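Local atomic coordinates of probable exosome complex exonuclease 2 (Pyrococcus abyssi, PDB entry 2PO1), a protein that probably serves as the non-catalytic Rrp42 subunit of the archaeal RNA-degrading exosome, helping to shape the active site of its partner Rrp41. Residues 44-49 and 61-66; 55-60 and 156-161; 95-100 and 143-148; 200-205 and 210-215. One frame throughout, in Å; residues are numbered along the deposited sequence.

Interaction 1. Residues 44-49 and 61-66; sequences GVIEKA and QVLVGI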
loop_
_atom_site.group_PDB
_atom_site.type_symbol
_atom_site.label_atom_id
_atom_site.label_comp_id
_atom_site.label_asym_id
_atom_site.label_seq_id
_atom_site.Cartn_x
_atom_site.Cartn_y
_atom_site.Cartn_z
ATOM N N GLY C 44 2.471 -27.599 -19.457
ATOM C CA GLY C 44 3.847 -27.911 -19.082
ATOM C C GLY C 44 4.888 -27.051 -19.749
ATOM O O GLY C 44 6.045 -27.429 -19.851
ATOM N N VAL C 45 4.469 -25.863 -20.163
ATOM C CA VAL C 45 5.314 -24.934 -20.912
ATOM C C VAL C 45 6.328 -24.195 -20.002
ATOM O O VAL C 45 7.359 -23.750 -20.480
ATOM C CB VAL C 45 4.442 -23.896 -21.697
ATOM C CG1 VAL C 45 3.564 -24.583 -22.683
ATOM C CG2 VAL C 45 3.579 -23.089 -20.756
ATOM N N ILE C 46 6.007 -24.022 -18.715
ATOM C CA ILE C 46 6.950 -23.415 -17.764
ATOM C C ILE C 46 7.521 -24.566 -16.915
ATOM O O ILE C 46 6.924 -24.989 -15.907
ATOM C CB ILE C 46 6.321 -22.332 -16.833
ATOM C CG1 ILE C 46 5.615 -21.223 -17.641
ATOM C CG2 ILE C 46 7.383 -21.754 -15.945
ATOM C CD1 ILE C 46 6.516 -20.542 -18.699
ATOM N N GLU C 47 8.671 -25.085 -17.334
ATOM C CA GLU C 47 9.086 -26.385 -16.831
ATOM C C GLU C 47 9.588 -26.270 -15.388
ATOM O O GLU C 47 9.583 -27.230 -14.618
ATOM C CB GLU C 47 10.049 -27.104 -17.809
ATOM C CG GLU C 47 11.409 -26.419 -18.061
ATOM C CD GLU C 47 11.407 -25.399 -19.235
ATOM O OE1 GLU C 47 10.317 -24.969 -19.699
ATOM O OE2 GLU C 47 12.530 -25.030 -19.692
ATOM N N LYS C 48 9.980 -25.069 -15.014
ATOM C CA LYS C 48 10.309 -24.793 -13.653
ATOM C C LYS C 48 9.101 -24.911 -12.748
ATOM O O LYS C 48 9.228 -25.401 -11.643
ATOM C CB LYS C 48 10.958 -23.425 -13.513
ATOM C CG LYS C 48 12.443 -23.454 -13.923
ATOM C CD LYS C 48 13.137 -22.205 -13.391
ATOM C CE LYS C 48 14.597 -22.263 -13.727
ATOM N NZ LYS C 48 15.402 -21.357 -12.812
ATOM N N ALA C 49 7.941 -24.452 -13.174
ATOM C CA ALA C 49 6.746 -24.595 -12.367
ATOM C C ALA C 49 6.405 -26.085 -12.249
ATOM O O ALA C 49 6.892 -26.922 -13.030
ATOM C CB ALA C 49 5.555 -23.831 -13.037
ATOM N N GLN C 61 -4.646 -14.951 -24.819
ATOM C CA GLN C 61 -3.674 -15.950 -24.356
ATOM C C GLN C 61 -3.512 -15.794 -22.907
ATOM O O GLN C 61 -3.294 -14.689 -22.435
ATOM C CB GLN C 61 -2.321 -15.654 -24.946
ATOM C CG GLN C 61 -2.409 -15.524 -26.406
ATOM C CD GLN C 61 -1.124 -15.906 -27.042
ATOM O OE1 GLN C 61 -0.465 -16.827 -26.584
ATOM N NE2 GLN C 61 -0.750 -15.206 -28.087
ATOM N N VAL C 62 -3.561 -16.900 -22.169
ATOM C CA VAL C 62 -3.276 -16.778 -20.776
ATOM C C VAL C 62 -2.367 -17.921 -20.347
ATOM O O VAL C 62 -2.481 -19.029 -20.852
ATOM C CB VAL C 62 -4.554 -16.721 -19.933
ATOM C CG1 VAL C 62 -5.747 -16.214 -20.708
ATOM C CG2 VAL C 62 -4.787 -17.962 -19.287
ATOM N N LEU C 63 -1.396 -17.622 -19.497
ATOM C CA LEU C 63 -0.505 -18.639 -18.978
ATOM C C LEU C 63 -0.857 -18.830 -17.567
ATOM O O LEU C 63 -0.933 -17.825 -16.787
ATOM C CB LEU C 63 0.895 -18.051 -18.877
ATOM C CG LEU C 63 2.118 -18.828 -19.294
ATOM C CD1 LEU C 63 3.453 -18.126 -18.817
ATOM C CD2 LEU C 63 2.052 -20.402 -19.092
ATOM N N VAL C 64 -0.935 -20.081 -17.150
ATOM C CA VAL C 64 -1.097 -20.343 -15.731
ATOM C C VAL C 64 0.019 -21.210 -15.288
ATOM O O VAL C 64 0.422 -22.179 -15.988
ATOM C CB VAL C 64 -2.463 -21.074 -15.426
ATOM C CG1 VAL C 64 -2.539 -21.563 -13.949
ATOM C CG2 VAL C 64 -3.523 -20.152 -15.716
ATOM N N GLY C 65 0.580 -20.842 -14.150
ATOM C CA GLY C 65 1.651 -21.649 -13.552
ATOM C C GLY C 65 1.130 -22.161 -12.228
ATOM O O GLY C 65 0.373 -21.455 -11.550
ATOM N N ILE C 66 1.480 -23.408 -11.886
ATOM C CA ILE C 66 1.144 -23.981 -10.589
ATOM C C ILE C 66 2.416 -24.126 -9.854
ATOM O O ILE C 66 3.368 -24.674 -10.377
ATOM C CB ILE C 66 0.489 -25.392 -10.713
ATOM C CG1 ILE C 66 -0.759 -25.343 -11.611
ATOM C CG2 ILE C 66 0.218 -25.969 -9.343
ATOM C CD1 ILE C 66 -1.943 -24.525 -11.115
#

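Interaction 2. Residues 55-60 and 156-161; sequences VKLGST and IGIAAI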
loop_
_atom_site.group_PDB
_atom_site.type_symbol
_atom_site.label_atom_id
_atom_site.label_comp_id
_atom_site.label_asym_id
_atom_site.label_seq_id
_atom_site.Cartn_x
_atom_site.Cartn_y
_atom_site.Cartn_z
ATOM N N VAL C 55 -3.021 -21.250 -22.580
ATOM C CA VAL C 55 -4.285 -21.365 -23.308
ATOM C C VAL C 55 -4.501 -20.176 -24.221
ATOM O O VAL C 55 -4.258 -19.069 -23.828
ATOM C CB VAL C 55 -5.474 -21.571 -22.366
ATOM C CG1 VAL C 55 -6.786 -21.550 -23.112
ATOM C CG2 VAL C 55 -5.329 -22.952 -21.706
ATOM N N LYS C 56 -4.892 -20.441 -25.473
ATOM C CA LYS C 56 -5.261 -19.401 -26.427
ATOM C C LYS C 56 -6.682 -19.659 -26.833
ATOM O O LYS C 56 -6.977 -20.772 -27.286
ATOM C CB LYS C 56 -4.342 -19.456 -27.656
ATOM C CG LYS C 56 -2.866 -19.354 -27.277
ATOM C CD LYS C 56 -1.970 -19.185 -28.507
ATOM C CE LYS C 56 -0.544 -19.590 -28.167
ATOM N NZ LYS C 56 0.282 -19.896 -29.403
ATOM N N LEU C 57 -7.546 -18.658 -26.618
ATOM C CA LEU C 57 -8.891 -18.633 -27.172
ATOM C C LEU C 57 -8.800 -17.572 -28.261
ATOM O O LEU C 57 -8.759 -16.387 -27.955
ATOM C CB LEU C 57 -9.889 -18.190 -26.105
ATOM C CG LEU C 57 -10.698 -19.263 -25.423
ATOM C CD1 LEU C 57 -9.922 -20.577 -25.041
ATOM C CD2 LEU C 57 -11.531 -18.719 -24.271
ATOM N N GLY C 58 -8.637 -18.015 -29.512
ATOM C CA GLY C 58 -8.298 -17.122 -30.604
ATOM C C GLY C 58 -7.026 -16.470 -30.113
ATOM O O GLY C 58 -6.077 -17.176 -29.747
ATOM N N SER C 59 -7.068 -15.143 -30.021
ATOM C CA SER C 59 -5.890 -14.369 -29.747
ATOM C C SER C 59 -5.769 -14.068 -28.271
ATOM O O SER C 59 -4.787 -13.503 -27.861
ATOM C CB SER C 59 -5.945 -13.058 -30.521
ATOM O OG SER C 59 -5.628 -13.261 -31.889
ATOM N N THR C 60 -6.787 -14.386 -27.478
ATOM C CA THR C 60 -6.657 -14.279 -26.039
ATOM C C THR C 60 -5.656 -15.341 -25.596
ATOM O O THR C 60 -5.781 -16.514 -25.934
ATOM C CB THR C 60 -8.010 -14.543 -25.317
ATOM O OG1 THR C 60 -8.833 -13.384 -25.428
ATOM C CG2 THR C 60 -7.787 -14.843 -23.856
ATOM N N ILE C 156 -8.857 -18.378 -18.640
ATOM C CA ILE C 156 -8.170 -18.546 -17.377
ATOM C C ILE C 156 -8.615 -19.838 -16.703
ATOM O O ILE C 156 -7.797 -20.563 -16.174
ATOM C CB ILE C 156 -8.379 -17.341 -16.394
ATOM C CG1 ILE C 156 -7.689 -16.073 -16.905
ATOM C CG2 ILE C 156 -7.862 -17.741 -15.023
ATOM C CD1 ILE C 156 -8.249 -14.866 -16.330
ATOM N N GLY C 157 -9.904 -20.203 -16.754
ATOM C CA GLY C 157 -10.305 -21.440 -16.104
ATOM C C GLY C 157 -9.774 -22.683 -16.817
ATOM O O GLY C 157 -9.437 -23.684 -16.186
ATOM N N ILE C 158 -9.751 -22.630 -18.136
ATOM C CA ILE C 158 -9.235 -23.748 -18.956
ATOM C C ILE C 158 -7.778 -23.907 -18.619
ATOM O O ILE C 158 -7.334 -24.978 -18.229
ATOM C CB ILE C 158 -9.380 -23.469 -20.418
ATOM C CG1 ILE C 158 -10.842 -23.607 -20.809
ATOM C CG2 ILE C 158 -8.607 -24.462 -21.280
ATOM C CD1 ILE C 158 -11.133 -22.913 -22.128
ATOM N N ALA C 159 -7.035 -22.815 -18.698
ATOM C CA ALA C 159 -5.608 -22.853 -18.331
ATOM C C ALA C 159 -5.396 -23.351 -16.912
ATOM O O ALA C 159 -4.441 -24.061 -16.670
ATOM C CB ALA C 159 -4.981 -21.501 -18.500
ATOM N N ALA C 160 -6.281 -22.967 -15.975
ATOM C CA ALA C 160 -6.054 -23.250 -14.540
ATOM C C ALA C 160 -6.215 -24.735 -14.341
ATOM O O ALA C 160 -5.338 -25.399 -13.791
ATOM C CB ALA C 160 -7.003 -22.458 -13.627
ATOM N N ILE C 161 -7.296 -25.299 -14.864
ATOM C CA ILE C 161 -7.500 -26.695 -14.634
ATOM C C ILE C 161 -6.507 -27.517 -15.462
ATOM O O ILE C 161 -6.077 -28.610 -15.040
ATOM C CB ILE C 161 -8.981 -27.147 -14.859
ATOM C CG1 ILE C 161 -9.185 -28.562 -14.288
ATOM C CG2 ILE C 161 -9.360 -27.044 -16.286
ATOM C CD1 ILE C 161 -9.155 -28.508 -12.704
#

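Interaction 3. Residues 95-100 and 143-148; sequences PTFEPG and VHVLDH. With nucleotides of chain A.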
loop_
_atom_site.group_PDB
_atom_site.type_symbol
_atom_site.label_atom_id
_atom_site.label_comp_id
_atom_site.label_asym_id
_atom_site.label_seq_id
_atom_site.Cartn_x
_atom_site.Cartn_y
_atom_site.Cartn_z
ATOM N N PRO C 95 -4.055 -2.586 -23.264
ATOM C CA PRO C 95 -3.882 -1.233 -22.826
ATOM C C PRO C 95 -4.831 -0.845 -21.698
ATOM O O PRO C 95 -4.578 0.166 -21.012
ATOM C CB PRO C 95 -4.115 -0.399 -24.098
ATOM C CG PRO C 95 -4.853 -1.240 -24.979
ATOM C CD PRO C 95 -4.590 -2.670 -24.635
ATOM N N THR C 96 -5.859 -1.662 -21.465
ATOM C CA THR C 96 -6.733 -1.426 -20.326
ATOM C C THR C 96 -6.160 -1.959 -19.001
ATOM O O THR C 96 -6.794 -1.788 -17.954
ATOM C CB THR C 96 -8.105 -2.065 -20.503
ATOM O OG1 THR C 96 -7.966 -3.498 -20.464
ATOM C CG2 THR C 96 -8.694 -1.629 -21.829
ATOM N N PHE C 97 -4.994 -2.605 -19.055
ATOM C CA PHE C 97 -4.450 -3.284 -17.866
ATOM C C PHE C 97 -3.383 -2.365 -17.358
ATOM O O PHE C 97 -2.448 -2.072 -18.056
ATOM C CB PHE C 97 -3.832 -4.642 -18.157
ATOM C CG PHE C 97 -4.835 -5.710 -18.563
ATOM C CD1 PHE C 97 -4.399 -6.906 -19.051
ATOM C CD2 PHE C 97 -6.207 -5.484 -18.433
ATOM C CE1 PHE C 97 -5.310 -7.884 -19.454
ATOM C CE2 PHE C 97 -7.105 -6.413 -18.810
ATOM C CZ PHE C 97 -6.672 -7.623 -19.308
ATOM N N GLU C 98 -3.531 -1.887 -16.140
ATOM C CA GLU C 98 -2.537 -0.970 -15.619
ATOM C C GLU C 98 -1.689 -1.663 -14.566
ATOM O O GLU C 98 -2.142 -2.610 -13.919
ATOM C CB GLU C 98 -3.214 0.275 -15.044
ATOM C CG GLU C 98 -3.842 1.183 -16.119
ATOM C CD GLU C 98 -4.503 2.459 -15.535
ATOM O OE1 GLU C 98 -4.773 2.527 -14.291
ATOM O OE2 GLU C 98 -4.746 3.406 -16.337
ATOM N N PRO C 99 -0.440 -1.206 -14.385
ATOM C CA PRO C 99 0.292 -1.873 -13.316
ATOM C C PRO C 99 -0.382 -1.626 -11.949
ATOM O O PRO C 99 -1.068 -0.626 -11.766
ATOM C CB PRO C 99 1.678 -1.219 -13.363
ATOM C CG PRO C 99 1.717 -0.398 -14.619
ATOM C CD PRO C 99 0.324 -0.125 -15.032
ATOM N N GLY C 100 -0.194 -2.537 -11.014
ATOM C CA GLY C 100 -0.663 -2.327 -9.647
ATOM C C GLY C 100 -1.307 -3.572 -9.104
ATOM O O GLY C 100 -1.358 -4.607 -9.788
ATOM N N VAL C 143 -2.082 -16.907 -12.424
ATOM C CA VAL C 143 -2.647 -16.742 -13.767
ATOM C C VAL C 143 -2.039 -15.459 -14.256
ATOM O O VAL C 143 -2.223 -14.391 -13.612
ATOM C CB VAL C 143 -4.144 -16.509 -13.797
ATOM C CG1 VAL C 143 -4.577 -16.254 -15.275
ATOM C CG2 VAL C 143 -4.931 -17.681 -13.117
ATOM N N HIS C 144 -1.273 -15.588 -15.341
ATOM C CA HIS C 144 -0.657 -14.500 -16.005
ATOM C C HIS C 144 -1.368 -14.294 -17.346
ATOM O O HIS C 144 -1.143 -15.060 -18.335
ATOM C CB HIS C 144 0.814 -14.848 -16.241
ATOM C CG HIS C 144 1.751 -13.765 -15.848
ATOM N ND1 HIS C 144 1.807 -13.277 -14.567
ATOM C CD2 HIS C 144 2.736 -13.137 -16.537
ATOM C CE1 HIS C 144 2.725 -12.331 -14.502
ATOM N NE2 HIS C 144 3.337 -12.268 -15.669
ATOM N N VAL C 145 -2.236 -13.284 -17.411
ATOM C CA VAL C 145 -2.990 -13.073 -18.683
ATOM C C VAL C 145 -1.974 -12.375 -19.597
ATOM O O VAL C 145 -1.408 -11.376 -19.181
ATOM C CB VAL C 145 -4.283 -12.275 -18.474
ATOM C CG1 VAL C 145 -4.842 -11.762 -19.825
ATOM C CG2 VAL C 145 -5.302 -13.140 -17.757
ATOM N N LEU C 146 -1.676 -12.963 -20.767
ATOM C CA LEU C 146 -0.643 -12.433 -21.666
ATOM C C LEU C 146 -1.203 -11.616 -22.833
ATOM O O LEU C 146 -0.487 -10.823 -23.381
ATOM C CB LEU C 146 0.222 -13.536 -22.264
ATOM C CG LEU C 146 0.931 -14.465 -21.298
ATOM C CD1 LEU C 146 1.587 -15.534 -22.106
ATOM C CD2 LEU C 146 1.935 -13.661 -20.411
ATOM N N ASP C 147 -2.475 -11.794 -23.198
ATOM C CA ASP C 147 -3.035 -11.038 -24.332
ATOM C C ASP C 147 -4.509 -11.141 -24.137
ATOM O O ASP C 147 -5.022 -12.224 -24.103
ATOM C CB ASP C 147 -2.685 -11.723 -25.655
ATOM C CG ASP C 147 -2.394 -10.747 -26.777
ATOM O OD1 ASP C 147 -1.978 -11.242 -27.844
ATOM O OD2 ASP C 147 -2.541 -9.509 -26.629
ATOM N N HIS C 148 -5.172 -10.009 -23.988
ATOM C CA HIS C 148 -6.583 -9.970 -23.687
ATOM C C HIS C 148 -7.303 -9.672 -24.992
ATOM O O HIS C 148 -7.260 -8.542 -25.529
ATOM C CB HIS C 148 -6.825 -8.880 -22.643
ATOM C CG HIS C 148 -8.269 -8.589 -22.419
ATOM N ND1 HIS C 148 -9.270 -9.444 -22.825
ATOM C CD2 HIS C 148 -8.882 -7.534 -21.826
ATOM C CE1 HIS C 148 -10.434 -8.924 -22.491
ATOM N NE2 HIS C 148 -10.226 -7.769 -21.881
ATOM P P A A 4 2.747 -0.092 -6.256
ATOM O OP1 A A 4 3.493 1.145 -6.595
ATOM O OP2 A A 4 1.288 -0.012 -5.953
ATOM O "O5'" A A 4 3.475 -0.711 -4.952
ATOM C "C5'" A A 4 3.496 -2.117 -4.627
ATOM C "C4'" A A 4 2.290 -2.567 -3.804
ATOM O "O4'" A A 4 1.057 -2.561 -4.597
ATOM C "C3'" A A 4 2.435 -3.965 -3.198
ATOM O "O3'" A A 4 2.498 -3.882 -1.765
ATOM C "C2'" A A 4 1.185 -4.730 -3.671
ATOM O "O2'" A A 4 0.249 -4.898 -2.616
ATOM C "C1'" A A 4 0.611 -3.894 -4.836
ATOM N N9 A A 4 1.010 -4.328 -6.211
ATOM C C8 A A 4 1.873 -3.635 -7.138
ATOM N N7 A A 4 2.093 -4.227 -8.294
ATOM C C5 A A 4 1.304 -5.415 -8.129
ATOM C C6 A A 4 1.082 -6.500 -9.007
ATOM N N6 A A 4 1.673 -6.507 -10.241
ATOM N N1 A A 4 0.218 -7.535 -8.547
ATOM C C2 A A 4 -0.356 -7.501 -7.304
ATOM N N3 A A 4 -0.215 -6.542 -6.386
ATOM C C4 A A 4 0.631 -5.510 -6.863
HETATM O O HOH W 1 -10.773 -4.905 -21.571
#

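Interaction 4. Residues 200-205 and 210-215; sequences TFAKIG and VDPSLD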
loop_
_atom_site.group_PDB
_atom_site.type_symbol
_atom_site.label_atom_id
_atom_site.label_comp_id
_atom_site.label_asym_id
_atom_site.label_seq_id
_atom_site.Cartn_x
_atom_site.Cartn_y
_atom_site.Cartn_z
ATOM N N THR C 200 -18.561 -19.103 -20.993
ATOM C CA THR C 200 -19.011 -17.741 -20.776
ATOM C C THR C 200 -19.742 -17.229 -21.989
ATOM O O THR C 200 -19.340 -17.481 -23.089
ATOM C CB THR C 200 -17.817 -16.849 -20.436
ATOM O OG1 THR C 200 -17.382 -17.160 -19.109
ATOM C CG2 THR C 200 -18.187 -15.444 -20.521
ATOM N N PHE C 201 -20.884 -16.591 -21.762
ATOM C CA PHE C 201 -21.714 -16.023 -22.834
ATOM C C PHE C 201 -21.781 -14.519 -22.675
ATOM O O PHE C 201 -21.870 -14.025 -21.549
ATOM C CB PHE C 201 -23.155 -16.585 -22.772
ATOM C CG PHE C 201 -23.208 -18.088 -22.808
ATOM C CD1 PHE C 201 -22.851 -18.844 -21.680
ATOM C CD2 PHE C 201 -23.575 -18.747 -23.971
ATOM C CE1 PHE C 201 -22.851 -20.243 -21.732
ATOM C CE2 PHE C 201 -23.584 -20.151 -24.018
ATOM C CZ PHE C 201 -23.211 -20.888 -22.905
ATOM N N ALA C 202 -21.772 -13.796 -23.795
ATOM C CA ALA C 202 -22.083 -12.363 -23.806
ATOM C C ALA C 202 -23.522 -12.250 -24.235
ATOM O O ALA C 202 -23.926 -12.894 -25.173
ATOM C CB ALA C 202 -21.196 -11.652 -24.789
ATOM N N LYS C 203 -24.315 -11.473 -23.513
ATOM C CA LYS C 203 -25.611 -11.120 -24.020
ATOM C C LYS C 203 -25.444 -9.815 -24.781
ATOM O O LYS C 203 -24.983 -8.795 -24.220
ATOM C CB LYS C 203 -26.606 -10.965 -22.887
ATOM C CG LYS C 203 -27.947 -10.422 -23.304
ATOM C CD LYS C 203 -28.989 -10.770 -22.261
ATOM C CE LYS C 203 -30.350 -10.249 -22.692
ATOM N NZ LYS C 203 -31.346 -10.674 -21.668
ATOM N N ILE C 204 -25.780 -9.861 -26.065
ATOM C CA ILE C 204 -25.778 -8.682 -26.949
ATOM C C ILE C 204 -27.177 -8.524 -27.522
ATOM O O ILE C 204 -27.627 -9.349 -28.316
ATOM C CB ILE C 204 -24.744 -8.844 -28.067
ATOM C CG1 ILE C 204 -23.389 -9.229 -27.457
ATOM C CG2 ILE C 204 -24.691 -7.589 -28.942
ATOM C CD1 ILE C 204 -22.260 -9.508 -28.477
ATOM N N GLY C 205 -27.874 -7.479 -27.088
ATOM C CA GLY C 205 -29.300 -7.377 -27.334
ATOM C C GLY C 205 -30.000 -8.593 -26.745
ATOM O O GLY C 205 -29.848 -8.897 -25.560
ATOM N N VAL C 210 -21.500 -17.430 -27.229
ATOM C CA VAL C 210 -20.484 -17.990 -26.367
ATOM C C VAL C 210 -19.102 -17.507 -26.817
ATOM O O VAL C 210 -18.876 -17.176 -28.002
ATOM C CB VAL C 210 -20.532 -19.522 -26.346
ATOM C CG1 VAL C 210 -20.017 -20.039 -27.616
ATOM C CG2 VAL C 210 -19.616 -20.052 -25.236
ATOM N N ASP C 211 -18.194 -17.449 -25.846
ATOM C CA ASP C 211 -16.809 -17.052 -26.076
ATOM C C ASP C 211 -16.725 -15.732 -26.831
ATOM O O ASP C 211 -16.248 -15.713 -27.961
ATOM C CB ASP C 211 -16.065 -18.133 -26.831
ATOM C CG ASP C 211 -14.609 -17.805 -27.049
ATOM O OD1 ASP C 211 -14.097 -18.234 -28.100
ATOM O OD2 ASP C 211 -13.981 -17.144 -26.186
ATOM N N PRO C 212 -17.098 -14.615 -26.159
ATOM C CA PRO C 212 -17.167 -13.297 -26.775
ATOM C C PRO C 212 -15.738 -12.837 -26.970
ATOM O O PRO C 212 -14.936 -13.039 -26.087
ATOM C CB PRO C 212 -17.867 -12.432 -25.684
ATOM C CG PRO C 212 -17.565 -13.081 -24.407
ATOM C CD PRO C 212 -17.442 -14.572 -24.721
ATOM N N SER C 213 -15.403 -12.332 -28.134
ATOM C CA SER C 213 -14.098 -11.703 -28.362
ATOM C C SER C 213 -14.178 -10.330 -27.707
ATOM O O SER C 213 -15.246 -9.907 -27.266
ATOM C CB SER C 213 -13.893 -11.472 -29.840
ATOM O OG SER C 213 -14.925 -10.611 -30.331
ATOM N N LEU C 214 -13.065 -9.610 -27.697
ATOM C CA LEU C 214 -13.011 -8.285 -27.078
ATOM C C LEU C 214 -14.007 -7.378 -27.763
ATOM O O LEU C 214 -14.758 -6.660 -27.099
ATOM C CB LEU C 214 -11.633 -7.716 -27.274
ATOM C CG LEU C 214 -10.908 -6.940 -26.206
ATOM C CD1 LEU C 214 -9.901 -6.086 -26.975
ATOM C CD2 LEU C 214 -11.854 -6.184 -25.288
ATOM N N ASP C 215 -14.054 -7.439 -29.095
ATOM C CA ASP C 215 -14.964 -6.583 -29.848
ATOM C C ASP C 215 -16.412 -6.880 -29.424
ATOM O O ASP C 215 -17.200 -5.974 -29.313
ATOM C CB ASP C 215 -14.823 -6.829 -31.335
ATOM C CG ASP C 215 -13.579 -6.177 -31.909
ATOM O OD1 ASP C 215 -13.143 -5.134 -31.343
ATOM O OD2 ASP C 215 -13.049 -6.715 -32.903
#

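Interaction 1. Residues 44-49 and 61-66
Leu63 sends both of its methyls from strand 61-66 toward the loop 44-49, where CD2 meets both Val45 and Ile46 while CD1 goes to Ile46 alone. Leu63 CD2 lies 3.5 Å from Val45 CG2, and the two side chains slide past one another in opposite directions. The torsion of Val45 (chi1 -61°) places CG2 between its own backbone N and carbonyl carbon, and this is the branch that reaches the leucine. Ile46 meets Leu63 at a slant instead, with Ile46 CD1 lying 3.9 Å from Leu63 CD1 while Ile46 CG1 fits between the two leucine methyls, 3.9 Å from Leu63 CD2 and 4.0 Å from Leu63 CD1. Farther along, the loop swings closer to the strand, and Ala49 rests its CB 3.5 Å from the carbonyl O of Ile66. Gly65 has no side chain on the flank facing Ala49 and Ile46. No hydrogen bond joins the two segments; the side-chain packing is apolar and largely buried. The loop links strand 39-43 to strand 51-57 and is tied back by Ser52, whose OG bonds Ile46 N. Glu47 and Lys48 reach charged side chains of another protein chain, and Val62 and Val64 of strand 60-71 pack on helix 152-166.

Interaction 2. Residues 55-60 and 156-161
Val55 packs against Ala159 and Ile158 where a strand of the RNase PH-like domain lies on its helix 152-166, an alpha/beta layer contact. The short axes of strand 55-57 and helix 156-161 run nearly antiparallel, at 156° and 8.2 Å apart. From the base of the valine, Val55 CB faces Ala159 CB at 3.9 Å. Its two branches then divide the helix surface. Val55 CG1, anti to the backbone N (chi1 174°), leans on Ile158 CG2 at 3.9 Å. Val55 CG2 goes deeper: it has Ile158 CG2 at 3.6 Å and Ala159 CB at 3.5 Å, and lies 3.4 Å from Ala159 CA on the helix backbone, tighter than usual van der Waals contact. The valine and Ile158 side chains cross at about a right angle. All four touching residues are buried, and the contact is wholly apolar. After Leu57 the chain reverses through a type II' turn, Leu57 to Thr60, with Gly58 at a positive phi, and enters strand 60-71. Ile156 and Ala160 turn to helix 104-118, so the helix is packed on another side as well. Beyond the valine, Leu57 adds a second touch on Ile158 with a single methyl, Leu57 CD1, which lies 3.9 Å from Ile158 CD1.

Interaction 3. Residues 95-100 and 143-148
The RNA-bearing loop 95-100 of this exosome subunit is pinned to the end of strand 143-147 by an aromatic pair, Phe97 and His148. The two rings are nearly parallel, their planes only 6° apart, yet they meet rim to rim with centroids 5.3 Å apart, and neither covers the other's face. Phe97 CZ makes the nearest approach, 3.4 Å from His148 CD2, and it also touches CB of the histidine at 3.6 Å. His148 holds its ring anti to the backbone N (chi1 170°), which carries CD2 over to the phenylalanine. Val145 CG1 comes to the rim of the Phe97 ring, 3.9 Å from Phe97 CE1. A water links the polar ends weakly: it accepts from His148 NE2 at 2.9 Å and lies 3.3 Å from Thr96 OG1, whose stronger partner is Ser94 OG. At the end of residues 95-100, Gly100 O comes within 3.2 Å of C6 of adenosine nucleotide 4 of chain A, and Glu98 packs on another adenine base, so the loop lies directly beside bound RNA. A classic bulge sets Leu146 and Asp147 opposite Gln61, just before His148. Phe97 and Val145 share Leu152 of helix 152-166 and Leu89 of strand 82-89, placing the contact between that helix and the outermost strand of the sheet within this chain.

Interaction 4. Residues 200-205 and 210-215
Strand 200-204 and the chain returning at Val210 run antiparallel, with Phe201 and Val210 forming a non-hydrogen-bonded pair whose CA atoms are 4.2 Å apart. Asp211 N then donates to Thr200 O at 3.0 Å. The same Thr200 O has Val210 CA at 3.5 Å in a CA-H...O contact. Phe201 and Val210 project from the same face of the sheet. The valine covers part of one face of the Phe201 ring, with Val210 CG2 4.1 Å above the plane and displaced toward the rim, while Val210 CB lies 3.9 Å from Phe201 CE2. With chi1 at 73°, Val210 CG2 stands anti to the backbone N, a position that also brings it 3.4 Å from Thr200 O. Next after Asp211, Pro212 lays its ring against Ala202, Pro212 CB to Ala202 CB at 3.5 Å. Helix 214-219 begins four residues after Val210, with Ser213 as its N-cap. The Asp211 side chain leaves the backbone away from the strand, and its carboxylate forms salt bridges with Arg31 and Arg37. One backbone bond and apolar packing thus hold the segments together, while the buried charge is probably neutralised by arginines, which would favour an ionised aspartate.

In the fold
Interactions 1, 2 and 3 share one mixed sheet and its helix. Strand 60-71 of interaction 1 pairs with strand 51-57 of interaction 2 (Val62 N to Val55 O, 2.8 Å) and with strand 135-147 of interaction 3 (Leu63 O to His144 N, 2.7 Å). Ile156 in the helix of interaction 2 packs through CG2 on Val143 CG2 at 3.5 Å. Interaction 4 belongs to the second family region and touches this first one at Leu57 CD2, 3.5 Å from Asp211 OD2, and at Leu214 CD1, 3.9 Å from His148 O. Interaction 3 meets bound RNA directly. The nearest atom of interaction 1 is about 4 Å from the RNA, whereas interactions 2 and 4 stay about 13 and 16 Å from it at their nearest atoms.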